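Local coordinates for Lmo2349 protein (Listeria monocytogenes, PDB 4GVO), which probably binds L-cystine or related amino acids outside the cell and hands them to an ABC transporter for uptake, at residues A[17-22]-A[172-177]; A[32-37]-A[231-236]; A[74-79]-A[93-98]. One frame throughout, in Å; residues are numbered along the deposited sequence. Where two conformers were deposited one is given.

Contacts 1 and 3 line the cleft of a two-lobed solute-binding fold, while contact 2 lies behind it. Contact 3 is buried nearest the centre of the chain: it sets the loop after strand 72-73 against the start of hinge strand 95-104, and it is rich in polar atoms, ordered water and ligand contacts. Contact 1 is partly buried, runs from the pocket out to the surface, and joins the turn 17-22 of one lobe to helix 172-180 of the other through aromatic packing. It shares the bound ligand with contact 3. Contact 2 is also buried but stays within one lobe, where two helix ends meet largely through an indole face and hydrocarbon.

Contact 1 (A[17-22]-A[172-177]); sequences TQFPNV and PFAVDF. With HIS (histidine), chain E.
Phe19 and Phe173 meet rim to rim across the cleft, one from each lobe of this type II periplasmic-binding-protein fold. Their planes are almost parallel, 5° apart, yet neither ring lies over the other, and the closest atoms are Phe19 CZ and Phe173 CZ at 3.7 Å. With CG of Phe19 anti to its own backbone N (chi1 -161°), the ring leaves the turn toward helix 172-180 while its other flank reaches the bound amino acid.

Aliphatic groups fill in round this pair. Val22 CG2 sits 3.6 Å above the plane of the Phe19 ring, over its centre, and the same methyl meets the edge of the Phe173 ring at CE1. Ala174 CB comes to 4.2 Å from Phe19 CE1. Farther out, Pro20 CB abuts the edge of the Phe177 ring at CE2, 3.8 Å away.

A separate amide-aromatic contact lies at this outer end. The side-chain amide of Asn21 stacks over a face of Phe177, the two planes 28° apart, with ND2 lying 3.4 Å above the ring plane toward its rim and OD1 3.5 Å from CZ. ND2 is also hydrogen-bonded to the carbonyl O of Trp233, which anchors the amide to its own lobe.

Between the lobes the chemistry is thus dispersion and amide-ring stacking, without hydrogen bonds between the two segments. Such an interface can bring the lobes together without fixing exact polar partners, consistent with a binding protein that closes round its ligand, where Phe19 forms part of the pocket wall.

Contact 2 (A[32-37]-A[231-236]); sequences TGYDVE and EKWLGA
The N-terminal end of helix 34-44, with Gly33 at its N-cap position, rests on the indole of Trp233 in the last turn of helix 225-234, so that this late helix packs back onto the lobe that holds helix 34-44. Gly33 CA stands 3.6 Å from the centroid of the six-membered ring and only 2° off its normal, a nearly vertical CH-pi contact that brings the backbone itself down onto the ring. The following peptide lies over the same face: Tyr34 N is 3.6 Å from Trp233 CG, although its hydrogen bond goes to the backbone of Asn21. On the opposite face of the indole lies the aliphatic part of Lys232, from the same helix.

A polar pair stands beside the indole. Thr32 OG1, 3.5 Å from Trp233 CZ2, gives its hydrogen to Glu37 OE2 over 2.6 Å, meeting that oxygen on the anti side of the carboxylate. Glu37 CG lies 4.0 Å from Trp233 NE1, and the bend at chi2 (-61°) then turns the carboxylate nearly parallel to the indole plane.

On the Tyr34 side the side-chain packing is mainly apolar. Tyr34 CB and Trp233 CB touch at 3.7 Å, and the phenol continues to Leu234, whose CD1 lies over one face of the ring, 4.2 Å from its centroid. The Tyr34 hydroxyl is hydrogen-bonded to the backbone O of Tyr94.

Chemically, this is a joint of backbone and hydrocarbon against aromatic faces. The Thr32-Glu37 bond holds a carboxylate close beside the indole, and the nearby N-terminal end of helix 34-44, together with a long, weak ion pair to Lys30, would probably help to stabilise its negative charge.

Contact 3 (A[74-79]-A[93-98]); sequences AHQMEK and AYNNFP. With HIS (histidine), chain E.
Gln76 and Asn95 join their side-chain amides at the floor of the ligand cleft, where the loop after strand 72-73 faces the first residues of strand 95-104, one of the hinge strands between the two lobes of the type II periplasmic-binding-protein fold. Asn95 ND2 donates to Gln76 OE1 over 2.8 Å at 164°, coming in tilted 28° from the carbonyl plane, with the two amides turned 68° against each other.

Packing is tight from here to the ligand. A bend at chi2 folds Gln76 so that OE1 also meets the edge of the Phe97 ring, in its plane and 3.5 Å from CD2, while NE2 is bonded to Asp35. The amino N of the bound histidine lies 3.6 Å above the ring plane of Phe97, over the ring centre, and close to both Gln76 O and Glu78 OE2, the latter at 2.7 Å. This oxygen-rich, aromatic setting would suit a positively charged amine. Glu78 N donates a nearly straight bond of 2.8 Å to atom O of the bound histidine, and Arg83 and Asn128 also hydrogen-bond this ligand. S-oxy cysteine is modelled in the same pocket.

Toward its two ends the contact is looser, and water mediates. Tyr94 OH stays 4.0 Å from Ala74 CA; its firm partners are Asp35 and a water that donates a hydrogen bond to the phenol oxygen and accepts from the backbone N of His75 and of Met77. At the other end Glu78 OE1, also held by Asn128, remains apart from the strand backbone. A second water spans that gap, donating to Glu78 OE1 at 2.6 Å and to the carbonyl O of Phe97.

Contact 1 (A[17-22]-A[172-177])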
# COMPACT_ATOMS: atom_id res chain seq x y z
N THR A 17 1.61 8.01 7.75
CA THR A 17 2.86 8.75 7.70
C THR A 17 4.08 7.85 7.64
O THR A 17 5.21 8.35 7.66
CB THR A 17 3.03 9.68 8.93
OG1 THR A 17 3.12 8.89 10.13
CG2 THR A 17 1.84 10.67 9.01
N GLN A 18 3.88 6.54 7.45
CA GLN A 18 4.97 5.58 7.59
C GLN A 18 5.19 4.77 6.33
O GLN A 18 5.69 3.64 6.39
CB GLN A 18 4.70 4.64 8.76
CG GLN A 18 4.51 5.37 10.08
CD GLN A 18 5.76 6.06 10.55
OE1 GLN A 18 6.80 5.42 10.69
NE2 GLN A 18 5.67 7.38 10.79
N PHE A 19 4.86 5.35 5.18
CA PHE A 19 5.17 4.73 3.88
C PHE A 19 6.03 5.69 3.08
O PHE A 19 5.53 6.63 2.42
CB PHE A 19 3.92 4.32 3.14
CG PHE A 19 4.12 3.29 2.04
CD1 PHE A 19 5.32 3.13 1.38
CD2 PHE A 19 3.02 2.51 1.60
CE1 PHE A 19 5.45 2.19 0.37
CE2 PHE A 19 3.16 1.60 0.56
CZ PHE A 19 4.39 1.43 -0.04
N PRO A 20 7.36 5.50 3.13
CA PRO A 20 8.24 6.45 2.43
C PRO A 20 7.87 6.62 0.97
O PRO A 20 7.55 5.64 0.29
CB PRO A 20 9.64 5.80 2.62
CG PRO A 20 9.54 5.10 3.95
CD PRO A 20 8.15 4.49 3.88
N ASN A 21 7.88 7.87 0.51
CA ASN A 21 7.51 8.24 -0.82
C ASN A 21 6.05 8.08 -1.21
O ASN A 21 5.69 8.37 -2.36
CB ASN A 21 8.45 7.68 -1.89
CG ASN A 21 9.65 8.60 -2.14
OD1 ASN A 21 10.08 9.32 -1.26
ND2 ASN A 21 10.24 8.49 -3.30
N VAL A 22 5.23 7.66 -0.26
CA VAL A 22 3.79 7.40 -0.51
C VAL A 22 2.92 8.26 0.40
O VAL A 22 2.04 8.98 -0.06
CB VAL A 22 3.49 5.91 -0.36
CG1 VAL A 22 1.99 5.66 -0.23
CG2 VAL A 22 4.13 5.12 -1.51
N PRO A 172 7.92 -4.87 -5.55
CA PRO A 172 9.19 -4.34 -6.02
C PRO A 172 9.42 -2.84 -5.85
O PRO A 172 10.53 -2.45 -5.45
CB PRO A 172 9.23 -4.76 -7.45
CG PRO A 172 8.59 -6.10 -7.40
CD PRO A 172 7.42 -5.92 -6.45
N PHE A 173 8.44 -1.95 -6.12
CA PHE A 173 8.75 -0.52 -6.03
C PHE A 173 9.16 -0.16 -4.62
O PHE A 173 9.99 0.72 -4.41
CB PHE A 173 7.61 0.40 -6.56
CG PHE A 173 6.54 0.75 -5.57
CD1 PHE A 173 6.73 1.73 -4.61
CD2 PHE A 173 5.28 0.15 -5.64
CE1 PHE A 173 5.71 2.09 -3.74
CE2 PHE A 173 4.27 0.47 -4.73
CZ PHE A 173 4.47 1.44 -3.78
N ALA A 174 8.52 -0.79 -3.64
CA ALA A 174 8.76 -0.48 -2.26
C ALA A 174 10.11 -1.04 -1.79
O ALA A 174 10.87 -0.36 -1.08
CB ALA A 174 7.60 -0.93 -1.35
N VAL A 175 10.41 -2.27 -2.17
CA VAL A 175 11.67 -2.93 -1.88
C VAL A 175 12.83 -2.12 -2.49
O VAL A 175 13.82 -1.85 -1.81
CB VAL A 175 11.66 -4.37 -2.41
CG1 VAL A 175 13.09 -4.98 -2.34
CG2 VAL A 175 10.65 -5.24 -1.65
N ASP A 176 12.67 -1.72 -3.72
CA ASP A 176 13.73 -1.02 -4.39
C ASP A 176 14.05 0.32 -3.72
O ASP A 176 15.23 0.69 -3.53
CB ASP A 176 13.44 -0.82 -5.88
CG ASP A 176 13.54 -2.14 -6.71
OD1 ASP A 176 13.87 -3.21 -6.14
OD2 ASP A 176 13.31 -2.07 -7.97
N PHE A 177 13.01 1.06 -3.33
CA PHE A 177 13.22 2.35 -2.69
C PHE A 177 13.89 2.18 -1.32
O PHE A 177 14.90 2.87 -1.00
CB PHE A 177 11.94 3.19 -2.59
CG PHE A 177 12.18 4.57 -2.05
CD1 PHE A 177 12.83 5.50 -2.84
CD2 PHE A 177 11.83 4.92 -0.77
CE1 PHE A 177 13.14 6.75 -2.37
CE2 PHE A 177 12.07 6.20 -0.31
CZ PHE A 177 12.75 7.10 -1.11
N HIS E . -1.09 -2.22 -0.29
CA HIS E . -1.47 -2.49 1.13
C HIS E . -2.87 -2.99 1.28
O HIS E . -3.63 -2.93 0.30
CB HIS E . -1.29 -1.23 1.97
CG HIS E . 0.10 -1.08 2.48
ND1 HIS E . 1.14 -0.93 1.65
CD2 HIS E . 0.64 -1.14 3.79
CE1 HIS E . 2.29 -0.88 2.38
NE2 HIS E . 1.96 -0.98 3.68
OXT HIS E . -3.24 -3.48 2.37

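Contact 2 (A[32-37]-A[231-236])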
# COMPACT_ATOMS: atom_id res chain seq x y z
N THR A 32 3.44 14.50 2.65
CA THR A 32 3.66 14.41 1.22
C THR A 32 3.84 12.94 0.80
O THR A 32 3.52 12.06 1.57
CB THR A 32 4.85 15.33 0.81
OG1 THR A 32 4.90 15.45 -0.61
CG2 THR A 32 6.21 14.83 1.38
N GLY A 33 4.30 12.70 -0.43
CA GLY A 33 4.39 11.39 -1.03
C GLY A 33 3.34 11.20 -2.11
O GLY A 33 2.41 11.99 -2.23
N TYR A 34 3.49 10.13 -2.89
CA TYR A 34 2.65 9.87 -4.06
C TYR A 34 1.15 10.00 -3.76
O TYR A 34 0.44 10.68 -4.44
CB TYR A 34 2.95 8.45 -4.54
CG TYR A 34 2.30 8.04 -5.84
CD1 TYR A 34 2.47 8.77 -7.02
CD2 TYR A 34 1.51 6.92 -5.89
CE1 TYR A 34 1.87 8.36 -8.17
CE2 TYR A 34 0.92 6.49 -7.09
CZ TYR A 34 1.09 7.21 -8.22
OH TYR A 34 0.52 6.85 -9.44
N ASP A 35 0.65 9.30 -2.74
CA ASP A 35 -0.79 9.26 -2.51
C ASP A 35 -1.29 10.62 -2.06
O ASP A 35 -2.37 11.07 -2.48
CB ASP A 35 -1.14 8.20 -1.49
CG ASP A 35 -1.13 6.79 -2.05
OD1 ASP A 35 -0.15 6.43 -2.74
OD2 ASP A 35 -2.09 6.00 -1.73
N VAL A 36 -0.52 11.27 -1.19
CA VAL A 36 -0.87 12.59 -0.69
C VAL A 36 -0.90 13.61 -1.81
O VAL A 36 -1.89 14.36 -1.95
CB VAL A 36 0.07 12.99 0.42
CG1 VAL A 36 -0.15 14.46 0.85
CG2 VAL A 36 -0.08 12.01 1.58
N GLU A 37 0.15 13.62 -2.64
CA GLU A 37 0.21 14.56 -3.74
C GLU A 37 -0.86 14.27 -4.80
O GLU A 37 -1.43 15.21 -5.38
CB GLU A 37 1.61 14.63 -4.33
CG GLU A 37 2.63 15.14 -3.30
CD GLU A 37 2.39 16.54 -2.75
OE1 GLU A 37 1.73 17.36 -3.42
OE2 GLU A 37 2.93 16.84 -1.66
N GLU A 231 6.66 8.91 -11.75
CA GLU A 231 8.11 8.94 -11.92
C GLU A 231 8.81 9.57 -10.71
O GLU A 231 9.81 9.05 -10.20
CB GLU A 231 8.52 9.67 -13.20
CG GLU A 231 10.04 9.74 -13.34
CD GLU A 231 10.58 9.35 -14.70
OE1 GLU A 231 9.82 8.82 -15.54
OE2 GLU A 231 11.78 9.57 -14.92
N LYS A 232 8.25 10.68 -10.24
CA LYS A 232 8.84 11.40 -9.10
C LYS A 232 8.94 10.52 -7.86
O LYS A 232 9.95 10.50 -7.15
CB LYS A 232 8.00 12.65 -8.79
CG LYS A 232 8.51 13.46 -7.64
CD LYS A 232 7.81 14.80 -7.49
CE LYS A 232 8.25 15.55 -6.23
NZ LYS A 232 7.50 16.84 -6.08
N TRP A 233 7.85 9.84 -7.53
CA TRP A 233 7.73 9.18 -6.24
C TRP A 233 8.03 7.71 -6.28
O TRP A 233 8.51 7.17 -5.30
CB TRP A 233 6.32 9.40 -5.70
CG TRP A 233 6.05 10.84 -5.31
CD1 TRP A 233 5.23 11.76 -5.94
CD2 TRP A 233 6.65 11.55 -4.19
NE1 TRP A 233 5.27 12.97 -5.29
CE2 TRP A 233 6.13 12.89 -4.21
CE3 TRP A 233 7.55 11.20 -3.23
CZ2 TRP A 233 6.48 13.82 -3.28
CZ3 TRP A 233 7.92 12.16 -2.27
CH2 TRP A 233 7.38 13.44 -2.29
N LEU A 234 7.66 7.03 -7.37
CA LEU A 234 7.84 5.59 -7.48
C LEU A 234 9.11 5.20 -8.23
O LEU A 234 9.55 4.06 -8.11
CB LEU A 234 6.62 4.94 -8.14
CG LEU A 234 5.23 5.25 -7.54
CD1 LEU A 234 4.13 4.49 -8.34
CD2 LEU A 234 5.18 5.05 -6.01
N GLY A 235 9.64 6.11 -9.05
CA GLY A 235 10.80 5.83 -9.88
C GLY A 235 10.41 5.48 -11.30
O GLY A 235 9.36 4.93 -11.55
N ALA A 236 11.31 5.79 -12.23
CA ALA A 236 11.08 5.53 -13.61
C ALA A 236 10.69 4.07 -13.88
O ALA A 236 9.83 3.83 -14.71
CB ALA A 236 12.33 5.89 -14.41

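Contact 3 (A[74-79]-A[93-98])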
# COMPACT_ATOMS: atom_id res chain seq x y z
N ALA A 74 -6.63 6.71 1.42
CA ALA A 74 -5.55 6.70 0.41
C ALA A 74 -4.28 6.17 1.05
O ALA A 74 -3.68 6.87 1.85
CB ALA A 74 -5.30 8.12 -0.10
N HIS A 75 -3.94 4.91 0.79
CA HIS A 75 -2.75 4.31 1.33
C HIS A 75 -2.36 3.11 0.51
O HIS A 75 -2.23 2.01 1.04
CB HIS A 75 -2.97 3.91 2.81
CG HIS A 75 -1.70 3.67 3.59
ND1 HIS A 75 -0.82 2.66 3.31
CD2 HIS A 75 -1.16 4.36 4.68
CE1 HIS A 75 0.23 2.74 4.18
NE2 HIS A 75 0.00 3.74 5.03
N GLN A 76 -2.22 3.30 -0.79
CA GLN A 76 -1.86 2.19 -1.69
C GLN A 76 -2.78 0.98 -1.48
O GLN A 76 -2.33 -0.17 -1.41
CB GLN A 76 -0.40 1.82 -1.52
CG GLN A 76 0.55 2.88 -2.09
CD GLN A 76 0.52 2.92 -3.60
OE1 GLN A 76 0.73 1.89 -4.25
NE2 GLN A 76 0.23 4.09 -4.15
N MET A 77 -4.09 1.23 -1.37
CA MET A 77 -5.01 0.15 -1.00
C MET A 77 -5.34 -0.75 -2.19
O MET A 77 -5.93 -0.32 -3.19
CB MET A 77 -6.32 0.70 -0.41
CG MET A 77 -6.10 1.55 0.85
SD MET A 77 -5.27 0.71 2.20
CE MET A 77 -6.65 -0.22 2.89
N GLU A 78 -4.98 -2.03 -2.03
CA GLU A 78 -5.26 -3.07 -2.99
C GLU A 78 -6.71 -3.47 -2.98
O GLU A 78 -7.30 -3.68 -1.92
CB GLU A 78 -4.39 -4.28 -2.65
CG GLU A 78 -2.90 -4.07 -2.92
CD GLU A 78 -2.05 -5.12 -2.18
OE1 GLU A 78 -2.16 -6.32 -2.53
OE2 GLU A 78 -1.32 -4.77 -1.23
N LYS A 79 -7.29 -3.65 -4.16
CA LYS A 79 -8.63 -4.17 -4.25
C LYS A 79 -8.64 -5.66 -3.92
O LYS A 79 -7.84 -6.41 -4.44
CB LYS A 79 -9.25 -3.92 -5.61
CG LYS A 79 -10.70 -4.36 -5.68
CD LYS A 79 -11.23 -4.42 -7.09
CE LYS A 79 -11.41 -3.06 -7.67
NZ LYS A 79 -11.74 -3.22 -9.11
N ALA A 93 -7.70 2.93 -11.35
CA ALA A 93 -6.55 2.56 -10.52
C ALA A 93 -5.47 3.62 -10.64
O ALA A 93 -5.35 4.33 -11.67
CB ALA A 93 -5.99 1.22 -11.00
N TYR A 94 -4.66 3.75 -9.59
CA TYR A 94 -3.53 4.64 -9.65
C TYR A 94 -2.16 4.02 -9.31
O TYR A 94 -1.15 4.72 -9.24
CB TYR A 94 -3.79 5.92 -8.87
CG TYR A 94 -3.87 5.81 -7.35
CD1 TYR A 94 -5.09 5.57 -6.71
CD2 TYR A 94 -2.74 5.95 -6.55
CE1 TYR A 94 -5.19 5.52 -5.34
CE2 TYR A 94 -2.82 5.94 -5.18
CZ TYR A 94 -4.06 5.74 -4.56
OH TYR A 94 -4.21 5.71 -3.20
N ASN A 95 -2.12 2.70 -9.18
CA ASN A 95 -0.85 1.97 -9.08
C ASN A 95 -1.15 0.48 -9.29
O ASN A 95 -2.32 0.08 -9.23
CB ASN A 95 -0.11 2.18 -7.74
CG ASN A 95 1.36 1.93 -7.84
OD1 ASN A 95 1.89 1.73 -8.96
ND2 ASN A 95 2.03 1.92 -6.72
N ASN A 96 -0.09 -0.30 -9.47
CA ASN A 96 -0.09 -1.76 -9.38
C ASN A 96 0.68 -2.15 -8.10
O ASN A 96 1.67 -1.53 -7.80
CB ASN A 96 0.77 -2.39 -10.51
CG ASN A 96 0.23 -2.12 -11.86
OD1 ASN A 96 0.93 -1.56 -12.70
ND2 ASN A 96 -1.00 -2.47 -12.08
N PHE A 97 0.26 -3.20 -7.39
CA PHE A 97 0.93 -3.59 -6.16
C PHE A 97 1.12 -5.13 -6.18
O PHE A 97 0.61 -5.85 -5.31
CB PHE A 97 0.12 -3.10 -4.96
CG PHE A 97 0.92 -2.79 -3.73
CD1 PHE A 97 1.41 -3.79 -2.90
CD2 PHE A 97 1.18 -1.47 -3.40
CE1 PHE A 97 2.14 -3.46 -1.75
CE2 PHE A 97 1.93 -1.15 -2.29
CZ PHE A 97 2.39 -2.16 -1.46
N PRO A 98 1.93 -5.64 -7.14
CA PRO A 98 2.12 -7.09 -7.22
C PRO A 98 2.96 -7.56 -6.03
O PRO A 98 4.02 -6.98 -5.73
CB PRO A 98 2.87 -7.29 -8.54
CG PRO A 98 3.53 -5.99 -8.78
CD PRO A 98 2.57 -4.95 -8.26
N HIS E . -1.09 -2.22 -0.29
CA HIS E . -1.47 -2.49 1.13
C HIS E . -2.87 -2.99 1.28
O HIS E . -3.63 -2.93 0.30
CB HIS E . -1.29 -1.23 1.97
CG HIS E . 0.10 -1.08 2.48
ND1 HIS E . 1.14 -0.93 1.65
CD2 HIS E . 0.64 -1.14 3.79
CE1 HIS E . 2.29 -0.88 2.38
NE2 HIS E . 1.96 -0.98 3.68
OXT HIS E . -3.24 -3.48 2.37
O HOH W 1 -5.40 3.86 -1.64
O HOH W 2 -1.61 -7.42 -4.83